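Local coordinates for protein serine--tRNA ligase, cytoplasmic (Candida albicans, PDB 3QO8) that catalyses the two-step attachment of serine to tRNA(Ser), activating the amino acid with ATP to Ser-AMP and passing it to the tRNA acceptor end, at residues 45-49 with 87-91; 194-198 with 325-329; 203-209 with 270-275. All coordinates share one frame; numbering follows the deposited sequence.

Overall arrangement
Interaction 1 comes first in the chain and stands apart, joining helices 30-65 and 74-107 in the N-terminal tRNA-binding extension; its centre lies about 48 Å from that of interaction 3 and about 58 Å from that of interaction 2. The other two belong to the catalytic part, with centres about 14 Å apart. Helix 183-200, which supplies 194-198, is followed after a short turn by strand 205-208 of interaction 3. Leu-196 CD2 packs on Ala-272 O at 3.9 Å, joining helix to sheet. Interactions 2 and 3 both reach the second subunit. The tRNA-binding arm thus stands well away from the catalytic body, in an enzyme that binds tRNA across its dimer.

Interaction 1: 45-49 with 87-91; sequences LRFDL and KKEII
With CG1 beside its backbone N (chi1 -64°) and CG2 anti to that N, beside the carbonyl carbon, Ile-90 turns two methyls toward the facing helix 30-65, where Leu-49 receives one of them. Ile-90 CG2 sits 4.0 Å from Leu-49 CB. The same methyl, Ile-90 CG2, is 3.6 Å from Leu-45 O, a carbonyl oxygen already taken by the next turn's amide in the ordinary helical bond. Ile-90 CD1, at the end of the other branch, reaches the carboxylate of Asp-48, coming within 3.3 Å of Asp-48 OD2; the two side chains cross at about a right angle, and this is a van der Waals touch. Leu-45 slides past Ile-90 in the opposite direction and offers Leu-45 CD2 to Ile-90 CG2 at 4.2 Å.

Leu-49 has CG anti to its own N (chi1 -175°), which carries CD1 over to the opposite helix. There Leu-49 CD1 rests against two chains, 3.7 Å from Ile-91 CG1 and 3.8 Å from Lys-87 CG. Lys-87 gives only its aliphatic stem here; it runs out extended, and its NZ is hydrogen-bonded to Asn-53, one turn further along helix 30-65. No hydrogen bond joins the two segments, and the grip is apolar.

The local axes pass 9.8 Å apart and run nearly antiparallel, at 153°. His-52 and Leu-56 continue the packing along helix 30-65 against Ile-90 and Lys-87, within the long antiparallel helical arm, a hallmark of seryl-tRNA synthetases, that extends from the catalytic body.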
loop_
_atom_site.group_PDB
_atom_site.type_symbol
_atom_site.label_atom_id
_atom_site.label_comp_id
_atom_site.label_asym_id
_atom_site.label_seq_id
_atom_site.Cartn_x
_atom_site.Cartn_y
_atom_site.Cartn_z
ATOM N N LEU A 45 -41.725 -22.044 8.570
ATOM C CA LEU A 45 -40.781 -23.142 8.750
ATOM C C LEU A 45 -40.338 -23.288 10.208
ATOM O O LEU A 45 -40.218 -24.405 10.716
ATOM C CB LEU A 45 -39.579 -22.963 7.820
ATOM C CG LEU A 45 -39.914 -23.211 6.345
ATOM C CD1 LEU A 45 -38.806 -22.736 5.430
ATOM C CD2 LEU A 45 -40.207 -24.689 6.116
ATOM N N ARG A 46 -40.098 -22.162 10.875
ATOM C CA ARG A 46 -39.694 -22.169 12.283
ATOM C C ARG A 46 -40.779 -22.798 13.167
ATOM O O ARG A 46 -40.484 -23.608 14.058
ATOM C CB ARG A 46 -39.363 -20.748 12.757
ATOM C CG ARG A 46 -38.783 -20.663 14.166
ATOM C CD ARG A 46 -38.691 -19.214 14.653
ATOM N NE ARG A 46 -40.006 -18.646 14.952
ATOM C CZ ARG A 46 -40.220 -17.383 15.312
ATOM N NH1 ARG A 46 -39.203 -16.535 15.421
ATOM N NH2 ARG A 46 -41.454 -16.966 15.564
ATOM N N PHE A 47 -42.037 -22.435 12.917
ATOM C CA PHE A 47 -43.147 -23.040 13.647
ATOM C C PHE A 47 -43.208 -24.539 13.384
ATOM O O PHE A 47 -43.380 -25.329 14.311
ATOM C CB PHE A 47 -44.489 -22.398 13.271
ATOM C CG PHE A 47 -44.686 -21.029 13.843
ATOM C CD1 PHE A 47 -43.705 -20.440 14.626
ATOM C CD2 PHE A 47 -45.860 -20.331 13.609
ATOM C CE1 PHE A 47 -43.888 -19.172 15.154
ATOM C CE2 PHE A 47 -46.052 -19.068 14.137
ATOM C CZ PHE A 47 -45.067 -18.485 14.908
ATOM N N ASP A 48 -43.076 -24.921 12.117
ATOM C CA ASP A 48 -43.136 -26.329 11.733
ATOM C C ASP A 48 -41.996 -27.120 12.388
ATOM O O ASP A 48 -42.195 -28.226 12.888
ATOM C CB ASP A 48 -43.107 -26.471 10.208
ATOM C CG ASP A 48 -43.662 -27.806 9.735
ATOM O OD1 ASP A 48 -44.159 -28.584 10.580
ATOM O OD2 ASP A 48 -43.617 -28.073 8.516
ATOM N N LEU A 49 -40.806 -26.538 12.396
ATOM C CA LEU A 49 -39.667 -27.135 13.083
ATOM C C LEU A 49 -39.997 -27.311 14.567
ATOM O O LEU A 49 -39.778 -28.378 15.141
ATOM C CB LEU A 49 -38.430 -26.254 12.909
ATOM C CG LEU A 49 -37.098 -26.763 13.457
ATOM C CD1 LEU A 49 -36.768 -28.126 12.881
ATOM C CD2 LEU A 49 -35.986 -25.761 13.154
ATOM N N LYS A 87 -38.300 -33.435 9.525
ATOM C CA LYS A 87 -37.510 -32.424 10.216
ATOM C C LYS A 87 -36.235 -32.104 9.448
ATOM O O LYS A 87 -35.871 -30.934 9.308
ATOM C CB LYS A 87 -37.176 -32.871 11.639
ATOM C CG LYS A 87 -36.291 -31.901 12.411
ATOM C CD LYS A 87 -35.913 -32.484 13.768
ATOM C CE LYS A 87 -34.962 -31.571 14.520
ATOM N NZ LYS A 87 -34.774 -32.034 15.923
ATOM N N LYS A 88 -35.554 -33.138 8.958
ATOM C CA LYS A 88 -34.369 -32.921 8.136
ATOM C C LYS A 88 -34.664 -31.962 6.987
ATOM O O LYS A 88 -33.908 -31.022 6.733
ATOM C CB LYS A 88 -33.833 -34.240 7.583
ATOM C CG LYS A 88 -33.187 -35.117 8.634
ATOM C CD LYS A 88 -32.592 -36.374 8.024
ATOM C CE LYS A 88 -32.148 -37.333 9.117
ATOM N NZ LYS A 88 -31.546 -38.582 8.549
ATOM N N GLU A 89 -35.765 -32.206 6.291
ATOM C CA GLU A 89 -36.137 -31.373 5.161
ATOM C C GLU A 89 -36.425 -29.937 5.600
ATOM O O GLU A 89 -35.938 -28.983 4.994
ATOM C CB GLU A 89 -37.342 -31.969 4.437
ATOM C CG GLU A 89 -37.613 -31.330 3.092
ATOM C CD GLU A 89 -36.372 -31.293 2.223
ATOM O OE1 GLU A 89 -35.531 -32.212 2.348
ATOM O OE2 GLU A 89 -36.229 -30.342 1.426
ATOM N N ILE A 90 -37.222 -29.792 6.653
ATOM C CA ILE A 90 -37.559 -28.477 7.192
ATOM C C ILE A 90 -36.298 -27.715 7.590
ATOM O O ILE A 90 -36.170 -26.527 7.304
ATOM C CB ILE A 90 -38.501 -28.598 8.404
ATOM C CG1 ILE A 90 -39.841 -29.196 7.976
ATOM C CG2 ILE A 90 -38.716 -27.248 9.066
ATOM C CD1 ILE A 90 -40.732 -29.585 9.133
ATOM N N ILE A 91 -35.360 -28.405 8.236
ATOM C CA ILE A 91 -34.108 -27.784 8.663
ATOM C C ILE A 91 -33.356 -27.200 7.470
ATOM O O ILE A 91 -32.784 -26.105 7.543
ATOM C CB ILE A 91 -33.216 -28.784 9.424
ATOM C CG1 ILE A 91 -33.758 -28.987 10.838
ATOM C CG2 ILE A 91 -31.775 -28.294 9.478
ATOM C CD1 ILE A 91 -33.136 -30.148 11.562
#

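Interaction 2: 194-198 with 325-329; sequences YGLSF and EFYQS. With SSA (5'-O-(N-(L-seryl)-sulfamoyl)adenosine), chain D.
Phe-326 packs against two aromatic residues of helix 183-200 and meets each in a different way. Toward Phe-198 it turns an edge: the planes stand at 76° with centroids 5.4 Å apart, a T-shaped pair in which the Phe-326 rim, led by CD1, points at the Phe-198 face. The CB of Phe-326 lies over that same ring as well, adding a CH-pi contact. Toward Tyr-194 the ring is nearly parallel, at 23°, but slid so far along that the two hardly overlap. The touch there is made by Phe-326 CE1, 3.3 Å from Tyr-194 CD2. Gly-195 CA also approaches Phe-326 CE1.

These three rings form an aromatic cluster between helices 183-200 and 312-329, whose local axes cross at 130° in the class II catalytic part of the enzyme. Leu-405 and Ser-406 also pack on Phe-326, while Val-430 and Leu-431 touch Tyr-194.

At the edge of the Tyr-194 ring, near its plane, Tyr-194 OH meets Ser-329 OG at 2.6 Å. Ser-329 OG in turn donates to Phe-326 O, also at 2.6 Å; set between its backbone N and carbonyl carbon, the hydroxyl folds back over its own helix turn, where it can reach both partners. Glu-325 extends past Phe-198, with Glu-325 CD 3.8 Å from Phe-198 CZ and the carboxylate plane steeply turned from the ring, and makes a salt bridge with Lys-202. Beyond the cluster, the backbone of helix 312-329 borders a 5'-O-(N-(L-seryl)-sulfamoyl)adenosine in a second pocket, apart from the serine and ATP site and hydrogen-bonded to Glu-134, Ala-145 and Glu-429: Gln-328 O is 3.4 Å from its C5', and Ser-329 O approaches its C4'.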
loop_
_atom_site.group_PDB
_atom_site.type_symbol
_atom_site.label_atom_id
_atom_site.label_comp_id
_atom_site.label_asym_id
_atom_site.label_seq_id
_atom_site.Cartn_x
_atom_site.Cartn_y
_atom_site.Cartn_z
ATOM N N TYR A 194 0.037 17.482 9.388
ATOM C CA TYR A 194 -0.841 18.571 9.816
ATOM C C TYR A 194 -2.234 18.017 10.132
ATOM O O TYR A 194 -2.804 18.299 11.192
ATOM C CB TYR A 194 -0.894 19.699 8.775
ATOM C CG TYR A 194 -1.899 20.777 9.130
ATOM C CD1 TYR A 194 -1.943 21.310 10.418
ATOM C CD2 TYR A 194 -2.828 21.223 8.194
ATOM C CE1 TYR A 194 -2.867 22.280 10.759
ATOM C CE2 TYR A 194 -3.759 22.200 8.523
ATOM C CZ TYR A 194 -3.768 22.724 9.809
ATOM O OH TYR A 194 -4.685 23.690 10.152
ATOM N N GLY A 195 -2.757 17.191 9.232
ATOM C CA GLY A 195 -4.053 16.563 9.429
ATOM C C GLY A 195 -4.152 15.751 10.712
ATOM O O GLY A 195 -5.156 15.844 11.433
ATOM N N LEU A 196 -3.129 14.942 10.999
ATOM C CA LEU A 196 -3.107 14.167 12.245
ATOM C C LEU A 196 -3.049 15.082 13.461
ATOM O O LEU A 196 -3.753 14.871 14.449
ATOM C CB LEU A 196 -1.912 13.201 12.270
ATOM C CG LEU A 196 -2.023 12.012 11.319
ATOM C CD1 LEU A 196 -0.715 11.209 11.266
ATOM C CD2 LEU A 196 -3.180 11.114 11.755
ATOM N N SER A 197 -2.204 16.105 13.384
ATOM C CA SER A 197 -2.026 17.024 14.505
ATOM C C SER A 197 -3.311 17.796 14.740
ATOM O O SER A 197 -3.753 17.976 15.888
ATOM C CB SER A 197 -0.882 17.998 14.221
ATOM O OG SER A 197 -0.686 18.879 15.310
ATOM N N PHE A 198 -3.915 18.232 13.635
ATOM C CA PHE A 198 -5.166 18.989 13.656
ATOM C C PHE A 198 -6.275 18.197 14.352
ATOM O O PHE A 198 -6.946 18.708 15.246
ATOM C CB PHE A 198 -5.573 19.326 12.216
ATOM C CG PHE A 198 -6.848 20.125 12.100
ATOM C CD1 PHE A 198 -6.827 21.517 12.170
ATOM C CD2 PHE A 198 -8.056 19.488 11.876
ATOM C CE1 PHE A 198 -8.002 22.253 12.048
ATOM C CE2 PHE A 198 -9.244 20.219 11.746
ATOM C CZ PHE A 198 -9.210 21.606 11.826
ATOM N N GLU A 325 -13.154 23.798 8.906
ATOM C CA GLU A 325 -12.107 24.511 9.620
ATOM C C GLU A 325 -10.738 24.176 9.032
ATOM O O GLU A 325 -9.893 25.055 8.841
ATOM C CB GLU A 325 -12.155 24.185 11.116
ATOM C CG GLU A 325 -11.134 24.948 11.936
ATOM C CD GLU A 325 -11.093 24.513 13.407
ATOM O OE1 GLU A 325 -11.957 23.710 13.831
ATOM O OE2 GLU A 325 -10.183 24.973 14.130
ATOM N N PHE A 326 -10.516 22.901 8.733
ATOM C CA PHE A 326 -9.269 22.481 8.104
ATOM C C PHE A 326 -9.021 23.230 6.780
ATOM O O PHE A 326 -7.929 23.771 6.568
ATOM C CB PHE A 326 -9.273 20.957 7.891
ATOM C CG PHE A 326 -7.974 20.404 7.326
ATOM C CD1 PHE A 326 -6.891 20.144 8.150
ATOM C CD2 PHE A 326 -7.852 20.147 5.965
ATOM C CE1 PHE A 326 -5.705 19.626 7.635
ATOM C CE2 PHE A 326 -6.669 19.640 5.438
ATOM C CZ PHE A 326 -5.591 19.384 6.272
ATOM N N TYR A 327 -10.016 23.272 5.889
ATOM C CA TYR A 327 -9.818 23.966 4.607
ATOM C C TYR A 327 -9.722 25.475 4.763
ATOM O O TYR A 327 -8.980 26.148 4.035
ATOM C CB TYR A 327 -10.844 23.523 3.544
ATOM C CG TYR A 327 -10.530 22.099 3.210
ATOM C CD1 TYR A 327 -9.494 21.796 2.347
ATOM C CD2 TYR A 327 -11.184 21.055 3.846
ATOM C CE1 TYR A 327 -9.140 20.479 2.088
ATOM C CE2 TYR A 327 -10.835 19.732 3.592
ATOM C CZ TYR A 327 -9.814 19.457 2.716
ATOM O OH TYR A 327 -9.447 18.146 2.470
ATOM N N GLN A 328 -10.444 26.012 5.737
ATOM C CA GLN A 328 -10.304 27.433 6.027
ATOM C C GLN A 328 -8.872 27.742 6.440
ATOM O O GLN A 328 -8.312 28.773 6.053
ATOM C CB GLN A 328 -11.269 27.857 7.128
ATOM C CG GLN A 328 -12.699 27.858 6.674
ATOM C CD GLN A 328 -13.620 28.401 7.729
ATOM O OE1 GLN A 328 -13.188 29.138 8.612
ATOM N NE2 GLN A 328 -14.899 28.044 7.647
ATOM N N SER A 329 -8.280 26.834 7.209
ATOM C CA SER A 329 -6.921 27.022 7.719
ATOM C C SER A 329 -5.890 26.981 6.589
ATOM O O SER A 329 -4.790 27.517 6.713
ATOM C CB SER A 329 -6.594 25.971 8.789
ATOM O OG SER A 329 -6.123 24.767 8.209
HETATM N N10 SSA D . -7.484 35.478 8.865
HETATM C CA SSA D . -6.089 35.426 8.469
HETATM C CB SSA D . -5.347 34.480 9.409
HETATM O OG SSA D . -3.981 34.345 8.997
HETATM C C9 SSA D . -5.985 34.937 7.050
HETATM O O9 SSA D . -4.900 34.862 6.497
HETATM N N8 SSA D . -7.125 34.590 6.454
HETATM S S1 SSA D . -7.130 33.890 5.009
HETATM O O1S SSA D . -8.438 33.353 4.757
HETATM O O2S SSA D . -6.783 34.855 3.999
HETATM O "O5'" SSA D . -6.080 32.763 4.998
HETATM C "C5'" SSA D . -6.361 31.473 5.536
HETATM C "C4'" SSA D . -5.034 30.754 5.756
HETATM O "O4'" SSA D . -4.463 30.337 4.512
HETATM C "C3'" SSA D . -4.005 31.666 6.404
HETATM O "O3'" SSA D . -3.953 31.455 7.818
HETATM C "C2'" SSA D . -2.690 31.281 5.767
HETATM O "O2'" SSA D . -2.019 30.317 6.575
HETATM C "C1'" SSA D . -3.065 30.633 4.448
HETATM N N9 SSA D . -2.773 31.619 3.382
HETATM C C8 SSA D . -3.658 32.374 2.706
HETATM N N7 SSA D . -2.978 33.153 1.830
HETATM C C5 SSA D . -1.661 32.881 1.969
HETATM C C6 SSA D . -0.509 33.353 1.354
HETATM N N6 SSA D . -0.569 34.299 0.380
HETATM N N1 SSA D . 0.687 32.856 1.744
HETATM C C2 SSA D . 0.772 31.919 2.699
HETATM N N3 SSA D . -0.323 31.445 3.305
HETATM C C4 SSA D . -1.544 31.916 2.957
#

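Interaction 3: 203-209 with 270-275; sequences GYVPLQA and RYAGYS
Tyr-204 leans across strand 269-278 from its CB outward. Tyr-204 CB packs on the methyl CB of Ala-272 at 3.8 Å. Next, with CG held beside the backbone N (chi1 -73°), the ring lies over the Arg-270 stem: Arg-270 CB stands above its centre, 3.9 Å from the centroid, while Tyr-204 CD1 at the rim meets Tyr-271 O at 3.4 Å. Further out, CE2 touches Arg-270 CD, and OH makes a weak hydrogen bond to Gln-303. The arginine's NE goes on to a salt bridge with Glu-315.

Alongside, the backbones pair in parallel. Val-205 N gives a nearly straight bond to Arg-270 O (2.8 Å, 171°), and four more follow, from Ala-272 N to Val-205 O through to Ala-209 N on Tyr-274 O. On the face shared by Val-205, Leu-207 and Tyr-271, Leu-207 CD2 sits over the Tyr-271 ring, 4.0 Å from its centroid.

Leu-207 and Gln-208 also pair antiparallel with a strand of the second subunit, and Gln-208 NE2 bonds to its Glu-299. This parallel pair, near serine-site residues Ser-247 and Glu-302 (assigned by similarity), belongs to the mixed, mostly antiparallel sheet characteristic of class II aminoacyl-tRNA synthetases.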
loop_
_atom_site.group_PDB
_atom_site.type_symbol
_atom_site.label_atom_id
_atom_site.label_comp_id
_atom_site.label_asym_id
_atom_site.label_seq_id
_atom_site.Cartn_x
_atom_site.Cartn_y
_atom_site.Cartn_z
ATOM N N GLY A 203 -9.158 15.874 19.989
ATOM C CA GLY A 203 -9.489 14.679 20.749
ATOM C C GLY A 203 -9.610 13.399 19.941
ATOM O O GLY A 203 -10.002 12.370 20.487
ATOM N N TYR A 204 -9.276 13.449 18.651
ATOM C CA TYR A 204 -9.266 12.246 17.827
ATOM C C TYR A 204 -8.028 11.427 18.152
ATOM O O TYR A 204 -6.956 11.973 18.408
ATOM C CB TYR A 204 -9.230 12.589 16.337
ATOM C CG TYR A 204 -10.516 13.127 15.756
ATOM C CD1 TYR A 204 -11.176 12.452 14.732
ATOM C CD2 TYR A 204 -11.058 14.326 16.203
ATOM C CE1 TYR A 204 -12.364 12.960 14.174
ATOM C CE2 TYR A 204 -12.238 14.830 15.662
ATOM C CZ TYR A 204 -12.885 14.146 14.651
ATOM O OH TYR A 204 -14.058 14.664 14.117
ATOM N N VAL A 205 -8.179 10.112 18.129
ATOM C CA VAL A 205 -7.061 9.204 18.343
ATOM C C VAL A 205 -6.433 8.824 16.998
ATOM O O VAL A 205 -7.100 8.245 16.149
ATOM C CB VAL A 205 -7.560 7.939 19.058
ATOM C CG1 VAL A 205 -6.447 6.892 19.170
ATOM C CG2 VAL A 205 -8.126 8.308 20.430
ATOM N N PRO A 206 -5.145 9.150 16.800
ATOM C CA PRO A 206 -4.488 8.754 15.551
ATOM C C PRO A 206 -4.500 7.250 15.398
ATOM O O PRO A 206 -4.179 6.511 16.339
ATOM C CB PRO A 206 -3.055 9.264 15.725
ATOM C CG PRO A 206 -3.193 10.420 16.696
ATOM C CD PRO A 206 -4.265 9.970 17.655
ATOM N N LEU A 207 -4.877 6.785 14.219
ATOM C CA LEU A 207 -4.961 5.346 14.023
ATOM C C LEU A 207 -4.517 5.020 12.614
ATOM O O LEU A 207 -5.220 5.359 11.666
ATOM C CB LEU A 207 -6.401 4.887 14.250
ATOM C CG LEU A 207 -6.686 3.392 14.283
ATOM C CD1 LEU A 207 -5.887 2.733 15.403
ATOM C CD2 LEU A 207 -8.173 3.145 14.455
ATOM N N GLN A 208 -3.357 4.380 12.468
ATOM C CA GLN A 208 -2.906 3.970 11.141
ATOM C C GLN A 208 -3.392 2.576 10.835
ATOM O O GLN A 208 -3.047 1.615 11.524
ATOM C CB GLN A 208 -1.389 4.028 10.995
ATOM C CG GLN A 208 -0.914 3.648 9.569
ATOM C CD GLN A 208 0.586 3.838 9.399
ATOM O OE1 GLN A 208 1.172 4.706 10.031
ATOM N NE2 GLN A 208 1.207 3.025 8.559
ATOM N N ALA A 209 -4.200 2.471 9.791
ATOM C CA ALA A 209 -4.871 1.221 9.473
ATOM C C ALA A 209 -4.054 0.402 8.492
ATOM O O ALA A 209 -3.351 0.961 7.647
ATOM C CB ALA A 209 -6.275 1.529 8.871
ATOM N N ARG A 270 -13.588 8.872 18.677
ATOM C CA ARG A 270 -13.223 9.545 17.438
ATOM C C ARG A 270 -11.822 9.140 16.982
ATOM O O ARG A 270 -10.864 9.278 17.738
ATOM C CB ARG A 270 -13.284 11.056 17.647
ATOM C CG ARG A 270 -14.663 11.563 18.153
ATOM C CD ARG A 270 -14.718 13.087 18.137
ATOM N NE ARG A 270 -16.061 13.616 18.396
ATOM C CZ ARG A 270 -16.409 14.268 19.500
ATOM N NH1 ARG A 270 -15.506 14.482 20.450
ATOM N NH2 ARG A 270 -17.650 14.727 19.647
ATOM N N TYR A 271 -11.711 8.642 15.751
ATOM C CA TYR A 271 -10.414 8.244 15.196
ATOM C C TYR A 271 -9.984 9.156 14.039
ATOM O O TYR A 271 -10.778 9.472 13.154
ATOM C CB TYR A 271 -10.445 6.800 14.705
ATOM C CG TYR A 271 -10.628 5.811 15.827
ATOM C CD1 TYR A 271 -9.641 5.649 16.799
ATOM C CD2 TYR A 271 -11.787 5.064 15.937
ATOM C CE1 TYR A 271 -9.810 4.742 17.862
ATOM C CE2 TYR A 271 -11.961 4.164 16.983
ATOM C CZ TYR A 271 -10.968 4.007 17.936
ATOM O OH TYR A 271 -11.154 3.116 18.971
ATOM N N ALA A 272 -8.727 9.580 14.086
ATOM C CA ALA A 272 -8.071 10.228 12.969
ATOM C C ALA A 272 -7.352 9.125 12.198
ATOM O O ALA A 272 -6.204 8.770 12.510
ATOM C CB ALA A 272 -7.094 11.270 13.478
ATOM N N GLY A 273 -8.041 8.566 11.207
ATOM C CA GLY A 273 -7.516 7.437 10.462
ATOM C C GLY A 273 -6.501 7.887 9.438
ATOM O O GLY A 273 -6.664 8.929 8.832
ATOM N N TYR A 274 -5.443 7.109 9.255
ATOM C CA TYR A 274 -4.483 7.394 8.199
ATOM C C TYR A 274 -4.121 6.110 7.477
ATOM O O TYR A 274 -3.815 5.089 8.113
ATOM C CB TYR A 274 -3.206 8.056 8.749
ATOM C CG TYR A 274 -2.070 7.981 7.751
ATOM C CD1 TYR A 274 -2.184 8.590 6.500
ATOM C CD2 TYR A 274 -0.918 7.263 8.020
ATOM C CE1 TYR A 274 -1.181 8.506 5.563
ATOM C CE2 TYR A 274 0.118 7.188 7.076
ATOM C CZ TYR A 274 -0.028 7.809 5.850
ATOM O OH TYR A 274 0.965 7.749 4.893
ATOM N N SER A 275 -4.160 6.152 6.151
ATOM C CA SER A 275 -3.715 5.009 5.370
ATOM C C SER A 275 -3.506 5.470 3.949
ATOM O O SER A 275 -4.000 6.528 3.555
ATOM C CB SER A 275 -4.782 3.911 5.380
ATOM O OG SER A 275 -5.901 4.291 4.566
HETATM O O HOH W 1 -11.858 9.564 20.701
#